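Local coordinates for type II restriction enzyme NlaIV (Neisseria lactamica, PDB 6QM2), which recognises the double-stranded DNA sequence 5'-GGNNCC-3' and cleaves it in the middle, leaving blunt ends with terminal 5'-phosphates, at residues F94-P100 with V176-I180; F107-S111 with V202-T208; I115-Y119 with A222-Y227; E192-S196 with I239-Y243. All coordinates share one frame; numbering follows the deposited sequence.

Contact 1: F94-P100 with V176-I180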
# COMPACT_ATOMS: atom_id res chain seq x y z
N PHE A 94 2.03 13.34 7.29
CA PHE A 94 3.19 13.21 6.41
C PHE A 94 4.43 12.84 7.21
O PHE A 94 4.55 13.20 8.39
CB PHE A 94 3.42 14.50 5.61
CG PHE A 94 3.91 15.66 6.44
CD1 PHE A 94 3.05 16.36 7.27
CD2 PHE A 94 5.24 16.06 6.38
CE1 PHE A 94 3.50 17.43 8.03
CE2 PHE A 94 5.70 17.14 7.13
CZ PHE A 94 4.82 17.82 7.96
N ASN A 95 5.34 12.11 6.57
CA ASN A 95 6.62 11.77 7.18
C ASN A 95 7.43 13.05 7.35
O ASN A 95 7.71 13.73 6.37
CB ASN A 95 7.38 10.76 6.32
CG ASN A 95 8.69 10.32 6.95
OD1 ASN A 95 9.75 10.85 6.63
ND2 ASN A 95 8.61 9.37 7.87
N ARG A 96 7.78 13.37 8.60
CA ARG A 96 8.41 14.65 8.94
C ARG A 96 9.81 14.85 8.32
O ARG A 96 10.23 15.99 8.14
CB ARG A 96 8.47 14.80 10.47
CG ARG A 96 9.04 16.11 11.02
CD ARG A 96 8.16 17.32 10.74
NE ARG A 96 8.88 18.58 10.95
CZ ARG A 96 9.75 19.12 10.10
NH1 ARG A 96 10.07 18.53 8.95
NH2 ARG A 96 10.34 20.28 10.41
N ASN A 97 10.50 13.76 7.97
CA ASN A 97 11.85 13.85 7.39
C ASN A 97 11.86 14.51 6.01
O ASN A 97 12.83 15.20 5.67
CB ASN A 97 12.52 12.47 7.29
CG ASN A 97 12.54 11.73 8.62
OD1 ASN A 97 12.15 10.56 8.70
ND2 ASN A 97 12.98 12.41 9.68
N ALA A 98 10.80 14.30 5.22
CA ALA A 98 10.62 14.95 3.92
C ALA A 98 9.51 16.01 3.96
O ALA A 98 8.82 16.16 4.97
CB ALA A 98 10.31 13.90 2.86
N SER A 99 9.36 16.74 2.85
CA SER A 99 8.30 17.76 2.71
C SER A 99 6.90 17.13 2.68
O SER A 99 6.78 15.94 2.40
CB SER A 99 8.52 18.59 1.44
OG SER A 99 9.67 19.42 1.58
N PRO A 100 5.84 17.93 2.97
CA PRO A 100 4.48 17.38 3.04
C PRO A 100 3.98 16.72 1.74
O PRO A 100 3.89 17.39 0.71
CB PRO A 100 3.62 18.59 3.42
CG PRO A 100 4.56 19.55 4.05
CD PRO A 100 5.85 19.37 3.30
N VAL A 176 5.53 24.51 2.41
CA VAL A 176 6.27 24.19 3.63
C VAL A 176 6.13 25.37 4.59
O VAL A 176 6.97 26.27 4.65
CB VAL A 176 7.75 23.87 3.33
CG1 VAL A 176 8.46 23.45 4.61
CG2 VAL A 176 7.84 22.76 2.29
N TRP A 177 5.02 25.36 5.32
CA TRP A 177 4.63 26.42 6.26
C TRP A 177 5.52 26.48 7.50
O TRP A 177 5.76 27.56 8.05
CB TRP A 177 3.15 26.24 6.67
CG TRP A 177 2.89 25.02 7.52
CD1 TRP A 177 2.95 24.96 8.88
CD2 TRP A 177 2.56 23.69 7.07
NE1 TRP A 177 2.67 23.68 9.31
CE2 TRP A 177 2.43 22.88 8.22
CE3 TRP A 177 2.36 23.11 5.81
CZ2 TRP A 177 2.11 21.52 8.15
CZ3 TRP A 177 2.04 21.75 5.74
CH2 TRP A 177 1.92 20.98 6.90
N TYR A 178 6.01 25.31 7.94
CA TYR A 178 6.77 25.18 9.20
C TYR A 178 8.22 25.67 9.17
O TYR A 178 8.77 25.97 10.23
CB TYR A 178 6.73 23.72 9.73
CG TYR A 178 7.13 22.64 8.74
CD1 TYR A 178 8.47 22.43 8.40
CD2 TYR A 178 6.17 21.81 8.15
CE1 TYR A 178 8.84 21.43 7.50
CE2 TYR A 178 6.53 20.82 7.25
CZ TYR A 178 7.86 20.63 6.93
OH TYR A 178 8.22 19.65 6.04
N SER A 179 8.83 25.74 7.98
CA SER A 179 10.24 26.09 7.84
C SER A 179 10.55 27.52 8.29
O SER A 179 9.89 28.46 7.84
CB SER A 179 10.69 25.91 6.39
OG SER A 179 9.96 26.75 5.51
N ILE A 180 11.54 27.66 9.17
CA ILE A 180 12.02 28.98 9.62
C ILE A 180 12.82 29.71 8.51
O ILE A 180 12.93 30.94 8.54
CB ILE A 180 12.86 28.87 10.93
CG1 ILE A 180 12.99 30.23 11.62
CG2 ILE A 180 14.24 28.25 10.66
CD1 ILE A 180 13.55 30.16 13.03
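The guanidinium of Arg-96 is gripped from two quarters: the ring of Tyr-178 lies against one of its faces, and its NE is engaged in a salt bridge by Asp-142 of strand 138-147. Arg-96 CZ sits 4.1 Å from the centroid of the Tyr-178 ring and 29° off the ring normal, a cation-pi contact displaced toward one side of the ring. There Arg-96 NH1 comes to 3.5 Å from Tyr-178 CE1. The two side chains run past each other in opposite directions, and the guanidinium is tilted 43° from the tyrosine plane instead of lying flat on it. A bend at chi2 (68°) turns the otherwise extended arginine chain across the ring.

Phe-94 meets the other side of the tyrosine rim. Its CZ is 3.5 Å from Tyr-178 CE2, with the two rings nearly parallel but neither over the other. Trp-177 joins them in an aromatic cluster, its CH2 lying 4.0 Å from Phe-94 CE1 at a steep slant. Pro-100 wedges in beside the cluster, with Pro-100 CG 3.7 Å from Trp-177 CZ3. Its CD neighbours Tyr-178 OH and Val-176 CG2. Trp-144 of strand 138-147 extends the cluster, meeting Trp-177 edge-to-face.

Phe-94 and Pro-100, flanking the type I turn Asn-95 to Ala-98 at the end of strand 88-95 in the mixed sheet of this PDDEXK nuclease, thus pack on the 176-180 loop, while Arg-96 within the turn adds the cation-pi contact. The positive charge of Arg-96 is probably stabilised jointly by the Asp-142 carboxylate and the tyrosine pi cloud.

Contact 2: F107-S111 with V202-T208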
# COMPACT_ATOMS: atom_id res chain seq x y z
N PHE A 107 -8.21 20.65 -7.86
CA PHE A 107 -8.52 22.07 -8.05
C PHE A 107 -9.89 22.31 -8.69
O PHE A 107 -10.63 23.19 -8.24
CB PHE A 107 -7.44 22.79 -8.86
CG PHE A 107 -7.77 24.23 -9.14
CD1 PHE A 107 -7.53 25.20 -8.17
CD2 PHE A 107 -8.37 24.60 -10.33
CE1 PHE A 107 -7.87 26.52 -8.40
CE2 PHE A 107 -8.71 25.92 -10.57
CZ PHE A 107 -8.46 26.88 -9.61
N LYS A 108 -10.24 21.55 -9.72
CA LYS A 108 -11.52 21.76 -10.40
C LYS A 108 -12.67 21.57 -9.42
O LYS A 108 -13.58 22.40 -9.37
CB LYS A 108 -11.71 20.85 -11.62
CG LYS A 108 -13.11 20.93 -12.24
CD LYS A 108 -13.12 20.82 -13.76
CE LYS A 108 -12.47 19.53 -14.26
NZ LYS A 108 -12.71 19.33 -15.72
N MET A 109 -12.62 20.50 -8.63
CA MET A 109 -13.65 20.23 -7.63
C MET A 109 -13.71 21.31 -6.56
O MET A 109 -14.81 21.72 -6.16
CB MET A 109 -13.43 18.86 -6.97
CG MET A 109 -13.79 17.68 -7.85
SD MET A 109 -13.44 16.12 -7.01
CE MET A 109 -14.83 16.00 -5.89
N TYR A 110 -12.55 21.75 -6.10
CA TYR A 110 -12.44 22.71 -4.99
C TYR A 110 -12.85 24.12 -5.37
O TYR A 110 -13.47 24.81 -4.56
CB TYR A 110 -11.02 22.70 -4.43
CG TYR A 110 -10.83 23.40 -3.09
CD1 TYR A 110 -11.01 22.70 -1.90
CD2 TYR A 110 -10.45 24.74 -3.03
CE1 TYR A 110 -10.83 23.33 -0.67
CE2 TYR A 110 -10.26 25.37 -1.80
CZ TYR A 110 -10.45 24.66 -0.63
OH TYR A 110 -10.27 25.28 0.58
N SER A 111 -12.53 24.55 -6.59
CA SER A 111 -12.98 25.86 -7.08
C SER A 111 -14.51 25.94 -7.18
O SER A 111 -15.08 26.99 -6.89
CB SER A 111 -12.32 26.20 -8.43
OG SER A 111 -12.47 25.17 -9.38
N VAL A 202 -8.48 29.79 -11.59
CA VAL A 202 -9.65 29.36 -12.37
C VAL A 202 -9.51 29.82 -13.83
O VAL A 202 -9.75 29.03 -14.74
CB VAL A 202 -10.99 29.85 -11.75
CG1 VAL A 202 -12.16 29.63 -12.70
CG2 VAL A 202 -11.29 29.12 -10.44
N TYR A 203 -9.13 31.08 -14.02
CA TYR A 203 -8.94 31.63 -15.37
C TYR A 203 -7.69 31.10 -16.07
O TYR A 203 -7.73 30.81 -17.27
CB TYR A 203 -8.88 33.16 -15.32
CG TYR A 203 -8.65 33.80 -16.67
CD1 TYR A 203 -9.56 33.64 -17.70
CD2 TYR A 203 -7.50 34.55 -16.92
CE1 TYR A 203 -9.35 34.22 -18.94
CE2 TYR A 203 -7.28 35.13 -18.15
CZ TYR A 203 -8.21 34.96 -19.16
OH TYR A 203 -7.99 35.54 -20.39
N GLN A 204 -6.59 30.99 -15.31
CA GLN A 204 -5.32 30.46 -15.82
C GLN A 204 -5.46 29.05 -16.37
O GLN A 204 -4.92 28.72 -17.41
CB GLN A 204 -4.24 30.47 -14.72
CG GLN A 204 -3.75 31.85 -14.32
CD GLN A 204 -2.80 31.83 -13.13
OE1 GLN A 204 -2.67 30.81 -12.44
NE2 GLN A 204 -2.14 32.96 -12.87
N ASN A 205 -6.20 28.22 -15.64
CA ASN A 205 -6.43 26.82 -15.98
C ASN A 205 -7.43 26.72 -17.14
O ASN A 205 -8.59 27.10 -16.96
CB ASN A 205 -6.97 26.09 -14.74
CG ASN A 205 -7.21 24.61 -14.96
OD1 ASN A 205 -6.98 24.06 -16.05
ND2 ASN A 205 -7.67 23.94 -13.91
N PRO A 206 -7.00 26.20 -18.31
CA PRO A 206 -7.95 26.06 -19.44
C PRO A 206 -9.19 25.21 -19.13
O PRO A 206 -10.25 25.47 -19.70
CB PRO A 206 -7.10 25.38 -20.53
CG PRO A 206 -5.70 25.72 -20.19
CD PRO A 206 -5.64 25.77 -18.69
N ALA A 207 -9.04 24.22 -18.25
CA ALA A 207 -10.15 23.35 -17.87
C ALA A 207 -11.28 24.08 -17.13
O ALA A 207 -12.45 23.79 -17.36
CB ALA A 207 -9.64 22.19 -17.02
N THR A 208 -10.92 25.02 -16.25
CA THR A 208 -11.90 25.75 -15.46
C THR A 208 -12.17 27.18 -15.97
O THR A 208 -12.87 27.95 -15.31
CB THR A 208 -11.46 25.80 -13.98
OG1 THR A 208 -10.20 26.46 -13.88
CG2 THR A 208 -11.32 24.40 -13.42
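Phe-107 extends its ring from helix 107-116 with CG opposite the backbone N (chi1 177°), and Thr-208 meets it with OG1 set between its own N and carbonyl carbon (chi1 60°). That setting turns the two branches of the threonine to different tasks. Thr-208 OG1 donates to Val-202 O at 2.7 Å, in the carbonyl plane and on a lone pair, while Thr-208 CG2 rests 4.0 Å from Lys-108 CB. The same Thr-208 OG1 lies at the edge of the phenylalanine ring, 3.7 Å from Phe-107 CE2. The far end of that ring reaches the last turn of helix 191-204, with Phe-107 CZ 3.7 Å from Val-202 CG2. This valine methyl also packs 3.7 Å from Ser-111 CB, one turn further along helix 107-116. Asn-205 approaches at a slant, its ND2 3.7 Å from Phe-107 CD2, and its OD1 closes an Asx turn by accepting from Ala-207 N at 3.0 Å. Phe-107 thus packs where helix 191-204 ends and the chain turns back. Around this junction, the ring also touches Ile-198 and Thr-201 of helix 191-204 and Val-169 and Ile-172 of strand 168-172, so that the start of helix 107-116 is packed against both.

Contact 3: I115-Y119 with A222-Y227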
# COMPACT_ATOMS: atom_id res chain seq x y z
N ILE A 115 -17.66 27.91 -3.97
CA ILE A 115 -18.80 28.76 -4.33
C ILE A 115 -20.08 28.23 -3.69
O ILE A 115 -20.83 28.99 -3.09
CB ILE A 115 -18.96 28.89 -5.86
CG1 ILE A 115 -17.89 29.85 -6.38
CG2 ILE A 115 -20.37 29.40 -6.23
CD1 ILE A 115 -17.82 29.97 -7.89
N HIS A 116 -20.33 26.93 -3.83
CA HIS A 116 -21.54 26.31 -3.28
C HIS A 116 -21.49 26.23 -1.75
O HIS A 116 -22.51 26.39 -1.08
CB HIS A 116 -21.76 24.92 -3.89
CG HIS A 116 -22.09 24.93 -5.35
ND1 HIS A 116 -23.15 24.22 -5.88
CD2 HIS A 116 -21.52 25.58 -6.40
CE1 HIS A 116 -23.20 24.42 -7.19
NE2 HIS A 116 -22.23 25.25 -7.52
N LYS A 117 -20.29 26.00 -1.21
CA LYS A 117 -20.08 25.81 0.23
C LYS A 117 -18.84 26.58 0.71
O LYS A 117 -17.82 25.97 1.05
CB LYS A 117 -19.93 24.32 0.53
CG LYS A 117 -21.10 23.44 0.11
CD LYS A 117 -20.83 21.99 0.49
CE LYS A 117 -21.97 21.06 0.10
NZ LYS A 117 -21.91 19.79 0.87
N PRO A 118 -18.91 27.93 0.76
CA PRO A 118 -17.78 28.76 1.21
C PRO A 118 -17.26 28.44 2.61
O PRO A 118 -16.09 28.67 2.89
CB PRO A 118 -18.37 30.18 1.21
CG PRO A 118 -19.52 30.12 0.28
CD PRO A 118 -20.08 28.74 0.40
N TYR A 119 -18.14 27.94 3.47
CA TYR A 119 -17.74 27.46 4.80
C TYR A 119 -16.65 26.37 4.82
O TYR A 119 -16.03 26.14 5.87
CB TYR A 119 -18.97 27.01 5.61
CG TYR A 119 -19.84 25.96 4.94
CD1 TYR A 119 -19.56 24.61 5.07
CD2 TYR A 119 -20.97 26.33 4.21
CE1 TYR A 119 -20.37 23.65 4.46
CE2 TYR A 119 -21.78 25.38 3.60
CZ TYR A 119 -21.48 24.05 3.74
OH TYR A 119 -22.29 23.11 3.14
N ALA A 222 -22.18 34.26 -2.30
CA ALA A 222 -22.26 33.02 -1.54
C ALA A 222 -21.64 33.14 -0.16
O ALA A 222 -22.17 32.60 0.80
CB ALA A 222 -21.60 31.89 -2.31
N TYR A 223 -20.52 33.86 -0.05
CA TYR A 223 -19.93 34.11 1.27
C TYR A 223 -20.88 34.94 2.13
O TYR A 223 -21.02 34.67 3.33
CB TYR A 223 -18.57 34.81 1.16
CG TYR A 223 -17.77 34.72 2.44
CD1 TYR A 223 -16.95 33.62 2.71
CD2 TYR A 223 -17.83 35.74 3.40
CE1 TYR A 223 -16.22 33.53 3.88
CE2 TYR A 223 -17.10 35.66 4.57
CZ TYR A 223 -16.30 34.56 4.82
OH TYR A 223 -15.57 34.47 5.99
N LYS A 224 -21.55 35.91 1.51
CA LYS A 224 -22.50 36.77 2.21
C LYS A 224 -23.68 35.99 2.77
O LYS A 224 -24.03 36.17 3.93
CB LYS A 224 -22.98 37.92 1.31
CG LYS A 224 -23.62 39.06 2.09
CD LYS A 224 -24.13 40.16 1.17
CE LYS A 224 -25.01 41.14 1.93
NZ LYS A 224 -25.53 42.21 1.05
N LYS A 225 -24.29 35.12 1.95
CA LYS A 225 -25.38 34.26 2.44
C LYS A 225 -24.99 33.46 3.67
O LYS A 225 -25.64 33.55 4.71
CB LYS A 225 -25.89 33.30 1.35
CG LYS A 225 -27.04 33.86 0.52
CD LYS A 225 -27.84 32.77 -0.16
CE LYS A 225 -29.12 33.35 -0.75
NZ LYS A 225 -29.76 32.42 -1.72
N HIS A 226 -23.90 32.71 3.57
CA HIS A 226 -23.52 31.75 4.60
C HIS A 226 -22.97 32.38 5.88
O HIS A 226 -23.16 31.83 6.96
CB HIS A 226 -22.56 30.71 4.03
CG HIS A 226 -23.20 29.78 3.05
ND1 HIS A 226 -23.58 28.50 3.37
CD2 HIS A 226 -23.55 29.96 1.75
CE1 HIS A 226 -24.12 27.92 2.31
NE2 HIS A 226 -24.12 28.79 1.32
N TYR A 227 -22.30 33.53 5.75
CA TYR A 227 -21.70 34.21 6.91
C TYR A 227 -22.41 35.50 7.35
O TYR A 227 -22.10 36.04 8.42
CB TYR A 227 -20.20 34.47 6.63
CG TYR A 227 -19.35 33.22 6.77
CD1 TYR A 227 -18.92 32.80 8.03
CD2 TYR A 227 -18.99 32.46 5.66
CE1 TYR A 227 -18.15 31.66 8.18
CE2 TYR A 227 -18.21 31.31 5.80
CZ TYR A 227 -17.80 30.92 7.06
OH TYR A 227 -17.03 29.80 7.24
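Pro-118 and His-226 make a CH-pi contact: Pro-118 CD stands 4.1 Å from the centroid of the imidazole of His-226, 19° off the ring normal and over its face. The two side chains cross at about a right angle, so the proline ring leads into the face of the histidine.

The next residue, Tyr-119, makes the aromatic contact. Tyr-119 and His-226 have centroids 5.4 Å apart and planes at 44°, an oblique pair in which His-226 ND1 reaches the tyrosine edge, 3.5 Å from Tyr-119 CD2. The first torsion of Tyr-119 (chi1 55°), placing CG between the backbone N and carbonyl carbon, folds the ring over its own chain, where Lys-117 CB lies over one face, near the rim.

Apolar packing involves the proline's other carbons. Pro-118 CG is 3.8 Å from Ala-222 CB, and Pro-118 CB is 4.0 Å from Tyr-223 CD1, so Ala-222 and the Tyr-223 ring both pack against the proline. A looser apolar pair is Tyr-119 CB with Tyr-227 CZ, 4.3 Å apart.

The Tyr-227 hydroxyl meets the backbone of Tyr-119, with Tyr-227 OH 3.5 Å from Tyr-119 CA. The Tyr-227 ring has the hydroxyl of Tyr-223, one helical turn earlier, over one face, and takes part in a cation-pi contact with Arg-86.

The end of helix 107-116, and the 3-10 segment that follows it, are thus fitted to the last turn and a half of helix 215-227. The contact rests on C-H and ring contacts and apolar packing, with Pro-118 and Tyr-223 buried and His-226, Tyr-119 and Tyr-227 partly exposed.

Contact 4: E192-S196 with I239-Y243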
# COMPACT_ATOMS: atom_id res chain seq x y z
N GLU A 192 -8.52 35.90 2.25
CA GLU A 192 -8.86 36.68 1.05
C GLU A 192 -7.84 36.49 -0.07
O GLU A 192 -8.20 36.35 -1.24
CB GLU A 192 -9.02 38.18 1.37
CG GLU A 192 -10.27 38.56 2.16
CD GLU A 192 -10.14 38.41 3.67
OE1 GLU A 192 -9.05 38.02 4.17
OE2 GLU A 192 -11.13 38.69 4.38
N ASP A 193 -6.56 36.47 0.31
CA ASP A 193 -5.46 36.27 -0.65
C ASP A 193 -5.47 34.87 -1.26
O ASP A 193 -5.33 34.73 -2.47
CB ASP A 193 -4.10 36.54 0.02
CG ASP A 193 -3.88 38.02 0.38
OD1 ASP A 193 -4.75 38.87 0.08
OD2 ASP A 193 -2.83 38.33 0.96
N PHE A 194 -5.65 33.85 -0.42
CA PHE A 194 -5.84 32.46 -0.88
C PHE A 194 -6.97 32.38 -1.92
O PHE A 194 -6.78 31.80 -2.99
CB PHE A 194 -6.14 31.53 0.30
CG PHE A 194 -6.51 30.12 -0.09
CD1 PHE A 194 -5.53 29.17 -0.36
CD2 PHE A 194 -7.85 29.73 -0.16
CE1 PHE A 194 -5.88 27.87 -0.72
CE2 PHE A 194 -8.19 28.43 -0.52
CZ PHE A 194 -7.21 27.50 -0.79
N VAL A 195 -8.11 32.97 -1.61
CA VAL A 195 -9.27 32.95 -2.50
C VAL A 195 -8.96 33.72 -3.78
O VAL A 195 -9.36 33.29 -4.87
CB VAL A 195 -10.54 33.50 -1.81
CG1 VAL A 195 -11.70 33.63 -2.80
CG2 VAL A 195 -10.96 32.59 -0.65
N SER A 196 -8.24 34.84 -3.66
CA SER A 196 -7.79 35.61 -4.83
C SER A 196 -6.93 34.77 -5.76
O SER A 196 -7.08 34.85 -6.98
CB SER A 196 -7.02 36.86 -4.42
OG SER A 196 -6.57 37.58 -5.56
N ILE A 239 -1.87 41.79 -5.51
CA ILE A 239 -1.24 41.12 -4.35
C ILE A 239 -0.19 40.05 -4.70
O ILE A 239 0.48 39.55 -3.80
CB ILE A 239 -2.29 40.49 -3.40
CG1 ILE A 239 -3.15 39.44 -4.10
CG2 ILE A 239 -3.16 41.58 -2.79
CD1 ILE A 239 -3.80 38.46 -3.15
N ALA A 240 -0.06 39.72 -5.99
CA ALA A 240 0.86 38.66 -6.44
C ALA A 240 2.29 38.85 -5.94
O ALA A 240 2.92 37.88 -5.54
CB ALA A 240 0.84 38.54 -7.96
N HIS A 241 2.77 40.09 -5.95
CA HIS A 241 4.14 40.41 -5.52
C HIS A 241 4.52 39.88 -4.12
O HIS A 241 5.68 39.51 -3.90
CB HIS A 241 4.41 41.93 -5.59
CG HIS A 241 3.65 42.74 -4.59
ND1 HIS A 241 4.06 42.89 -3.28
CD2 HIS A 241 2.51 43.46 -4.71
CE1 HIS A 241 3.20 43.65 -2.63
NE2 HIS A 241 2.25 44.02 -3.48
N LYS A 242 3.56 39.83 -3.21
CA LYS A 242 3.80 39.31 -1.85
C LYS A 242 4.16 37.82 -1.84
O LYS A 242 4.82 37.35 -0.90
CB LYS A 242 2.57 39.51 -0.96
CG LYS A 242 2.17 40.96 -0.71
CD LYS A 242 1.15 41.09 0.42
CE LYS A 242 -0.20 40.50 0.04
NZ LYS A 242 -1.21 40.67 1.13
N TYR A 243 3.73 37.08 -2.86
CA TYR A 243 3.83 35.62 -2.91
C TYR A 243 4.77 35.05 -4.00
O TYR A 243 5.15 33.87 -3.92
CB TYR A 243 2.41 35.04 -3.05
CG TYR A 243 1.52 35.49 -1.91
CD1 TYR A 243 1.78 35.08 -0.60
CD2 TYR A 243 0.44 36.35 -2.13
CE1 TYR A 243 0.98 35.50 0.45
CE2 TYR A 243 -0.37 36.77 -1.08
CZ TYR A 243 -0.09 36.34 0.21
OH TYR A 243 -0.87 36.74 1.28
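A salt bridge fastens helix 191-204 to the C-terminal segment that follows helix 236-239, with Asp-193 facing Lys-242 and Tyr-243. One carboxylate oxygen does all the bonding here. Asp-193 OD2 accepts from Lys-242 NZ at 2.9 Å, met on its syn side and 19° out of the carboxylate plane. Asp-193 OD2 also accepts from Tyr-243 OH at 2.5 Å, this time through the anti lone pair. The phenol and the carboxylate are turned steeply, 75° apart, with OD2 near the plane of the tyrosine ring at its edge. Lys-242 reaches the acid by bending at chi3 (-68°) after an extended stretch. Both donors have a second partner in Glu-189, just before the helix: its OE1 forms a salt bridge with the lysine, and its backbone N is hydrogen-bonded to Tyr-243 OH. Two bonds to a single oxygen hold the aspartate in position, and the neighbouring ammonium probably favours its ionised form. Ser-196, a turn further on, directs its OG to Pro-234 O. The apolar side of the contact is supplied by Ile-239, whose CD1 lies beside Asp-193 and Ser-196, 3.4 Å from Asp-193 OD1 and 3.8 Å from Ser-196 OG.

Contact 1 stands apart at the end of strand 88-95 of the mixed sheet, its centre 31 Å from that of contact 3 and on the opposite side of the chain's centre. The other three form a helical group. Contacts 2 and 3 share helix 107-116, which meets the end of helix 191-204 in one and helix 215-227 in the other. Contacts 2 and 4 share helix 191-204, lie 17 Å apart between centres, and touch through Tyr-110 and Phe-194. Along the chain contact 1 closes before contact 4 opens, whereas the other pairs interleave. The C-terminal helices are thereby packed on helix 107-116 and on each other, while contact 1 ties the end of strand 88-95 to the 176-180 loop.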